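Local coordinates for protein triphenylmethane reductase (PDB 2JL1) that probably reduces triphenylmethane dyes with NADPH as hydride donor, at residues D53-E58 and I84-N89. Numbering follows the deposited sequence.
Sequences DYNQPE and IVQHAN. With NAP (NADP nicotinamide-adenine-dinucleotide phosphate), chain B.
The loop after strand 48-51 forms one side of the adenine pocket of the NADP site, and helix 80-96 packs against it through Gln86 and Asn89. Tyr54 and Gln86 meet at the base of their side chains, CB of Tyr54 lying 3.7 Å from CB of Gln86. One helical turn on, Asn89 ND2 donates to Tyr54 O at 3.2 Å. The bond is nearly straight at 174°, and the oxygen lies almost in the plane of the Asn89 amide. Pro57, the residue after the N-cap Gln56 of helix 57-63, brings its CG to 4.0 Å from Asn89 CG.

The fold is the Rossmann type of the NmrA-like family, and this loop reads the adenine edge. Tyr54 N donates to N1A of NADP at 2.9 Å. N6A of NADP donates to Asp53 OD1 at 3.1 Å. Asp53 OD1 also accepts the backbone N-H of Asn55, closing an Asx turn within the type I beta turn from Asp53 to Gln56. Tyr54 has CG beside its backbone N (chi1 -49°), which lays its ring against the adenine. NADP C2A sits 3.4 Å above the centre of one ring face. Tyr54 OH is hydrogen-bonded to Thr6 OG1, which fixes the far end of the ring. The outer side of helix 80-96 faces the second subunit, where Asn89 packs on Val85 of that chain.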
loop_
_atom_site.group_PDB
_atom_site.type_symbol
_atom_site.label_atom_id
_atom_site.label_comp_id
_atom_site.label_asym_id
_atom_site.label_seq_id
_atom_site.Cartn_x
_atom_site.Cartn_y
_atom_site.Cartn_z
ATOM N N ASP A 53 -18.531 -10.628 0.450
ATOM C CA ASP A 53 -18.194 -9.988 1.712
ATOM C C ASP A 53 -16.666 -9.869 1.825
ATOM O O ASP A 53 -15.972 -10.889 1.753
ATOM C CB ASP A 53 -18.770 -10.827 2.860
ATOM C CG ASP A 53 -18.597 -10.163 4.229
ATOM O OD1 ASP A 53 -17.627 -9.388 4.432
ATOM O OD2 ASP A 53 -19.443 -10.434 5.104
ATOM N N TYR A 54 -16.149 -8.643 2.013
ATOM C CA TYR A 54 -14.683 -8.389 2.039
ATOM C C TYR A 54 -13.964 -9.128 3.165
ATOM O O TYR A 54 -12.754 -9.257 3.150
ATOM C CB TYR A 54 -14.335 -6.900 2.153
ATOM C CG TYR A 54 -15.035 -5.975 1.205
ATOM C CD1 TYR A 54 -15.520 -6.422 -0.035
ATOM C CD2 TYR A 54 -15.218 -4.636 1.548
ATOM C CE1 TYR A 54 -16.183 -5.561 -0.893
ATOM C CE2 TYR A 54 -15.856 -3.754 0.696
ATOM C CZ TYR A 54 -16.349 -4.218 -0.516
ATOM O OH TYR A 54 -16.978 -3.331 -1.348
ATOM N N ASN A 55 -14.736 -9.588 4.142
ATOM C CA ASN A 55 -14.221 -10.416 5.228
ATOM C C ASN A 55 -14.132 -11.901 4.851
ATOM O O ASN A 55 -13.582 -12.706 5.614
ATOM C CB ASN A 55 -15.114 -10.253 6.462
ATOM C CG ASN A 55 -15.068 -8.853 7.035
ATOM O OD1 ASN A 55 -16.096 -8.294 7.426
ATOM N ND2 ASN A 55 -13.873 -8.279 7.094
ATOM N N GLN A 56 -14.665 -12.258 3.683
ATOM C CA GLN A 56 -14.800 -13.661 3.279
ATOM C C GLN A 56 -14.206 -13.931 1.889
ATOM O O GLN A 56 -14.917 -13.874 0.887
ATOM C CB GLN A 56 -16.280 -14.093 3.333
ATOM C CG GLN A 56 -16.939 -13.980 4.736
ATOM C CD GLN A 56 -18.458 -14.210 4.733
ATOM O OE1 GLN A 56 -19.179 -13.660 5.574
ATOM N NE2 GLN A 56 -18.948 -15.018 3.795
ATOM N N PRO A 57 -12.895 -14.226 1.827
ATOM C CA PRO A 57 -12.182 -14.496 0.566
ATOM C C PRO A 57 -12.891 -15.458 -0.403
ATOM O O PRO A 57 -12.889 -15.226 -1.621
ATOM C CB PRO A 57 -10.856 -15.090 1.051
ATOM C CG PRO A 57 -10.618 -14.378 2.350
ATOM C CD PRO A 57 -11.981 -14.288 2.987
ATOM N N GLU A 58 -13.495 -16.514 0.131
ATOM C CA GLU A 58 -14.194 -17.502 -0.697
ATOM C C GLU A 58 -15.415 -16.900 -1.381
ATOM O O GLU A 58 -15.631 -17.122 -2.583
ATOM C CB GLU A 58 -14.584 -18.732 0.130
ATOM C CG GLU A 58 -13.434 -19.707 0.335
ATOM C CD GLU A 58 -13.903 -21.148 0.466
ATOM O OE1 GLU A 58 -13.545 -21.965 -0.415
ATOM O OE2 GLU A 58 -14.637 -21.461 1.434
ATOM N N ILE A 84 -7.401 -2.279 5.306
ATOM C CA ILE A 84 -6.276 -2.744 4.470
ATOM C C ILE A 84 -6.360 -4.246 4.187
ATOM O O ILE A 84 -6.235 -4.676 3.018
ATOM C CB ILE A 84 -4.936 -2.325 5.102
ATOM C CG1 ILE A 84 -4.821 -0.788 4.966
ATOM C CG2 ILE A 84 -3.734 -3.141 4.534
ATOM C CD1 ILE A 84 -3.471 -0.263 4.784
ATOM N N VAL A 85 -6.576 -5.035 5.247
ATOM C CA VAL A 85 -6.804 -6.491 5.121
ATOM C C VAL A 85 -7.980 -6.781 4.201
ATOM O O VAL A 85 -7.878 -7.623 3.321
ATOM C CB VAL A 85 -7.036 -7.213 6.503
ATOM C CG1 VAL A 85 -7.189 -8.724 6.306
ATOM C CG2 VAL A 85 -5.875 -6.962 7.441
ATOM N N GLN A 86 -9.104 -6.091 4.408
ATOM C CA GLN A 86 -10.297 -6.330 3.579
ATOM C C GLN A 86 -10.005 -6.020 2.120
ATOM O O GLN A 86 -10.300 -6.822 1.219
ATOM C CB GLN A 86 -11.473 -5.485 4.068
ATOM C CG GLN A 86 -12.047 -5.959 5.411
ATOM C CD GLN A 86 -13.155 -5.062 5.908
ATOM O OE1 GLN A 86 -13.306 -3.928 5.446
ATOM N NE2 GLN A 86 -13.943 -5.559 6.853
ATOM N N HIS A 87 -9.401 -4.857 1.894
ATOM C CA HIS A 87 -9.027 -4.440 0.548
ATOM C C HIS A 87 -8.024 -5.406 -0.065
ATOM O O HIS A 87 -8.117 -5.715 -1.234
ATOM C CB HIS A 87 -8.471 -3.010 0.562
ATOM C CG HIS A 87 -9.521 -1.943 0.721
ATOM N ND1 HIS A 87 -9.298 -0.630 0.378
ATOM C CD2 HIS A 87 -10.799 -2.000 1.177
ATOM C CE1 HIS A 87 -10.393 0.078 0.609
ATOM N NE2 HIS A 87 -11.320 -0.733 1.084
ATOM N N ALA A 88 -7.061 -5.891 0.713
ATOM C CA ALA A 88 -6.095 -6.853 0.176
ATOM C C ALA A 88 -6.779 -8.153 -0.269
ATOM O O ALA A 88 -6.417 -8.710 -1.301
ATOM C CB ALA A 88 -4.974 -7.147 1.161
ATOM N N ASN A 89 -7.761 -8.618 0.512
ATOM C CA ASN A 89 -8.583 -9.777 0.135
ATOM C C ASN A 89 -9.328 -9.540 -1.171
ATOM O O ASN A 89 -9.418 -10.448 -2.003
ATOM C CB ASN A 89 -9.635 -10.110 1.203
ATOM C CG ASN A 89 -9.051 -10.657 2.483
ATOM O OD1 ASN A 89 -7.940 -11.205 2.525
ATOM N ND2 ASN A 89 -9.838 -10.529 3.567
HETATM P PA NAP B . -21.932 3.711 2.281
HETATM O O1A NAP B . -21.699 3.786 3.750
HETATM O O2A NAP B . -23.279 4.125 1.836
HETATM O O5B NAP B . -21.618 2.253 1.718
HETATM C C5B NAP B . -20.559 1.438 2.171
HETATM C C4B NAP B . -20.784 0.104 1.474
HETATM O O4B NAP B . -19.785 -0.837 1.844
HETATM C C3B NAP B . -22.141 -0.454 1.907
HETATM O O3B NAP B . -22.843 -0.906 0.778
HETATM C C2B NAP B . -21.788 -1.630 2.772
HETATM O O2B NAP B . -22.690 -2.675 2.583
HETATM C C1B NAP B . -20.447 -2.035 2.197
HETATM N N9A NAP B . -19.728 -2.875 3.164
HETATM C C8A NAP B . -19.453 -2.610 4.478
HETATM N N7A NAP B . -18.778 -3.670 4.982
HETATM C C5A NAP B . -18.648 -4.605 4.012
HETATM C C6A NAP B . -18.059 -5.870 3.989
HETATM N N6A NAP B . -17.480 -6.378 5.073
HETATM N N1A NAP B . -18.084 -6.596 2.820
HETATM C C2A NAP B . -18.693 -6.087 1.694
HETATM N N3A NAP B . -19.267 -4.836 1.717
HETATM C C4A NAP B . -19.246 -4.114 2.866
HETATM O O3 NAP B . -20.798 4.639 1.579
HETATM P PN NAP B . -20.893 5.631 0.315
HETATM O O1N NAP B . -21.556 4.883 -0.766
HETATM O O2N NAP B . -21.452 6.936 0.764
HETATM O O5D NAP B . -19.312 5.786 -0.106
HETATM C C5D NAP B . -18.606 4.670 -0.631
HETATM C C4D NAP B . -17.199 4.486 -0.051
HETATM O O4D NAP B . -16.476 5.699 -0.180
HETATM C C3D NAP B . -17.208 4.160 1.445
HETATM O O3D NAP B . -17.208 2.788 1.746
HETATM C C2D NAP B . -15.968 4.843 1.988
HETATM O O2D NAP B . -14.806 4.040 1.968
HETATM C C1D NAP B . -15.746 5.973 1.006
HETATM N N1N NAP B . -16.144 7.232 1.656
HETATM C C2N NAP B . -15.780 8.385 1.037
HETATM C C3N NAP B . -16.075 9.590 1.607
HETATM C C7N NAP B . -15.669 10.842 0.955
HETATM O O7N NAP B . -16.134 12.047 1.555
HETATM N N7N NAP B . -14.868 10.751 -0.114
HETATM C C4N NAP B . -16.846 9.642 2.787
HETATM C C5N NAP B . -17.289 8.471 3.352
HETATM C C6N NAP B . -16.881 7.251 2.803
HETATM P P2B NAP B . -23.962 -2.891 3.554
HETATM O O1X NAP B . -25.160 -2.259 2.872
HETATM O O2X NAP B . -23.765 -2.248 4.917
HETATM O O3X NAP B . -24.111 -4.393 3.684
#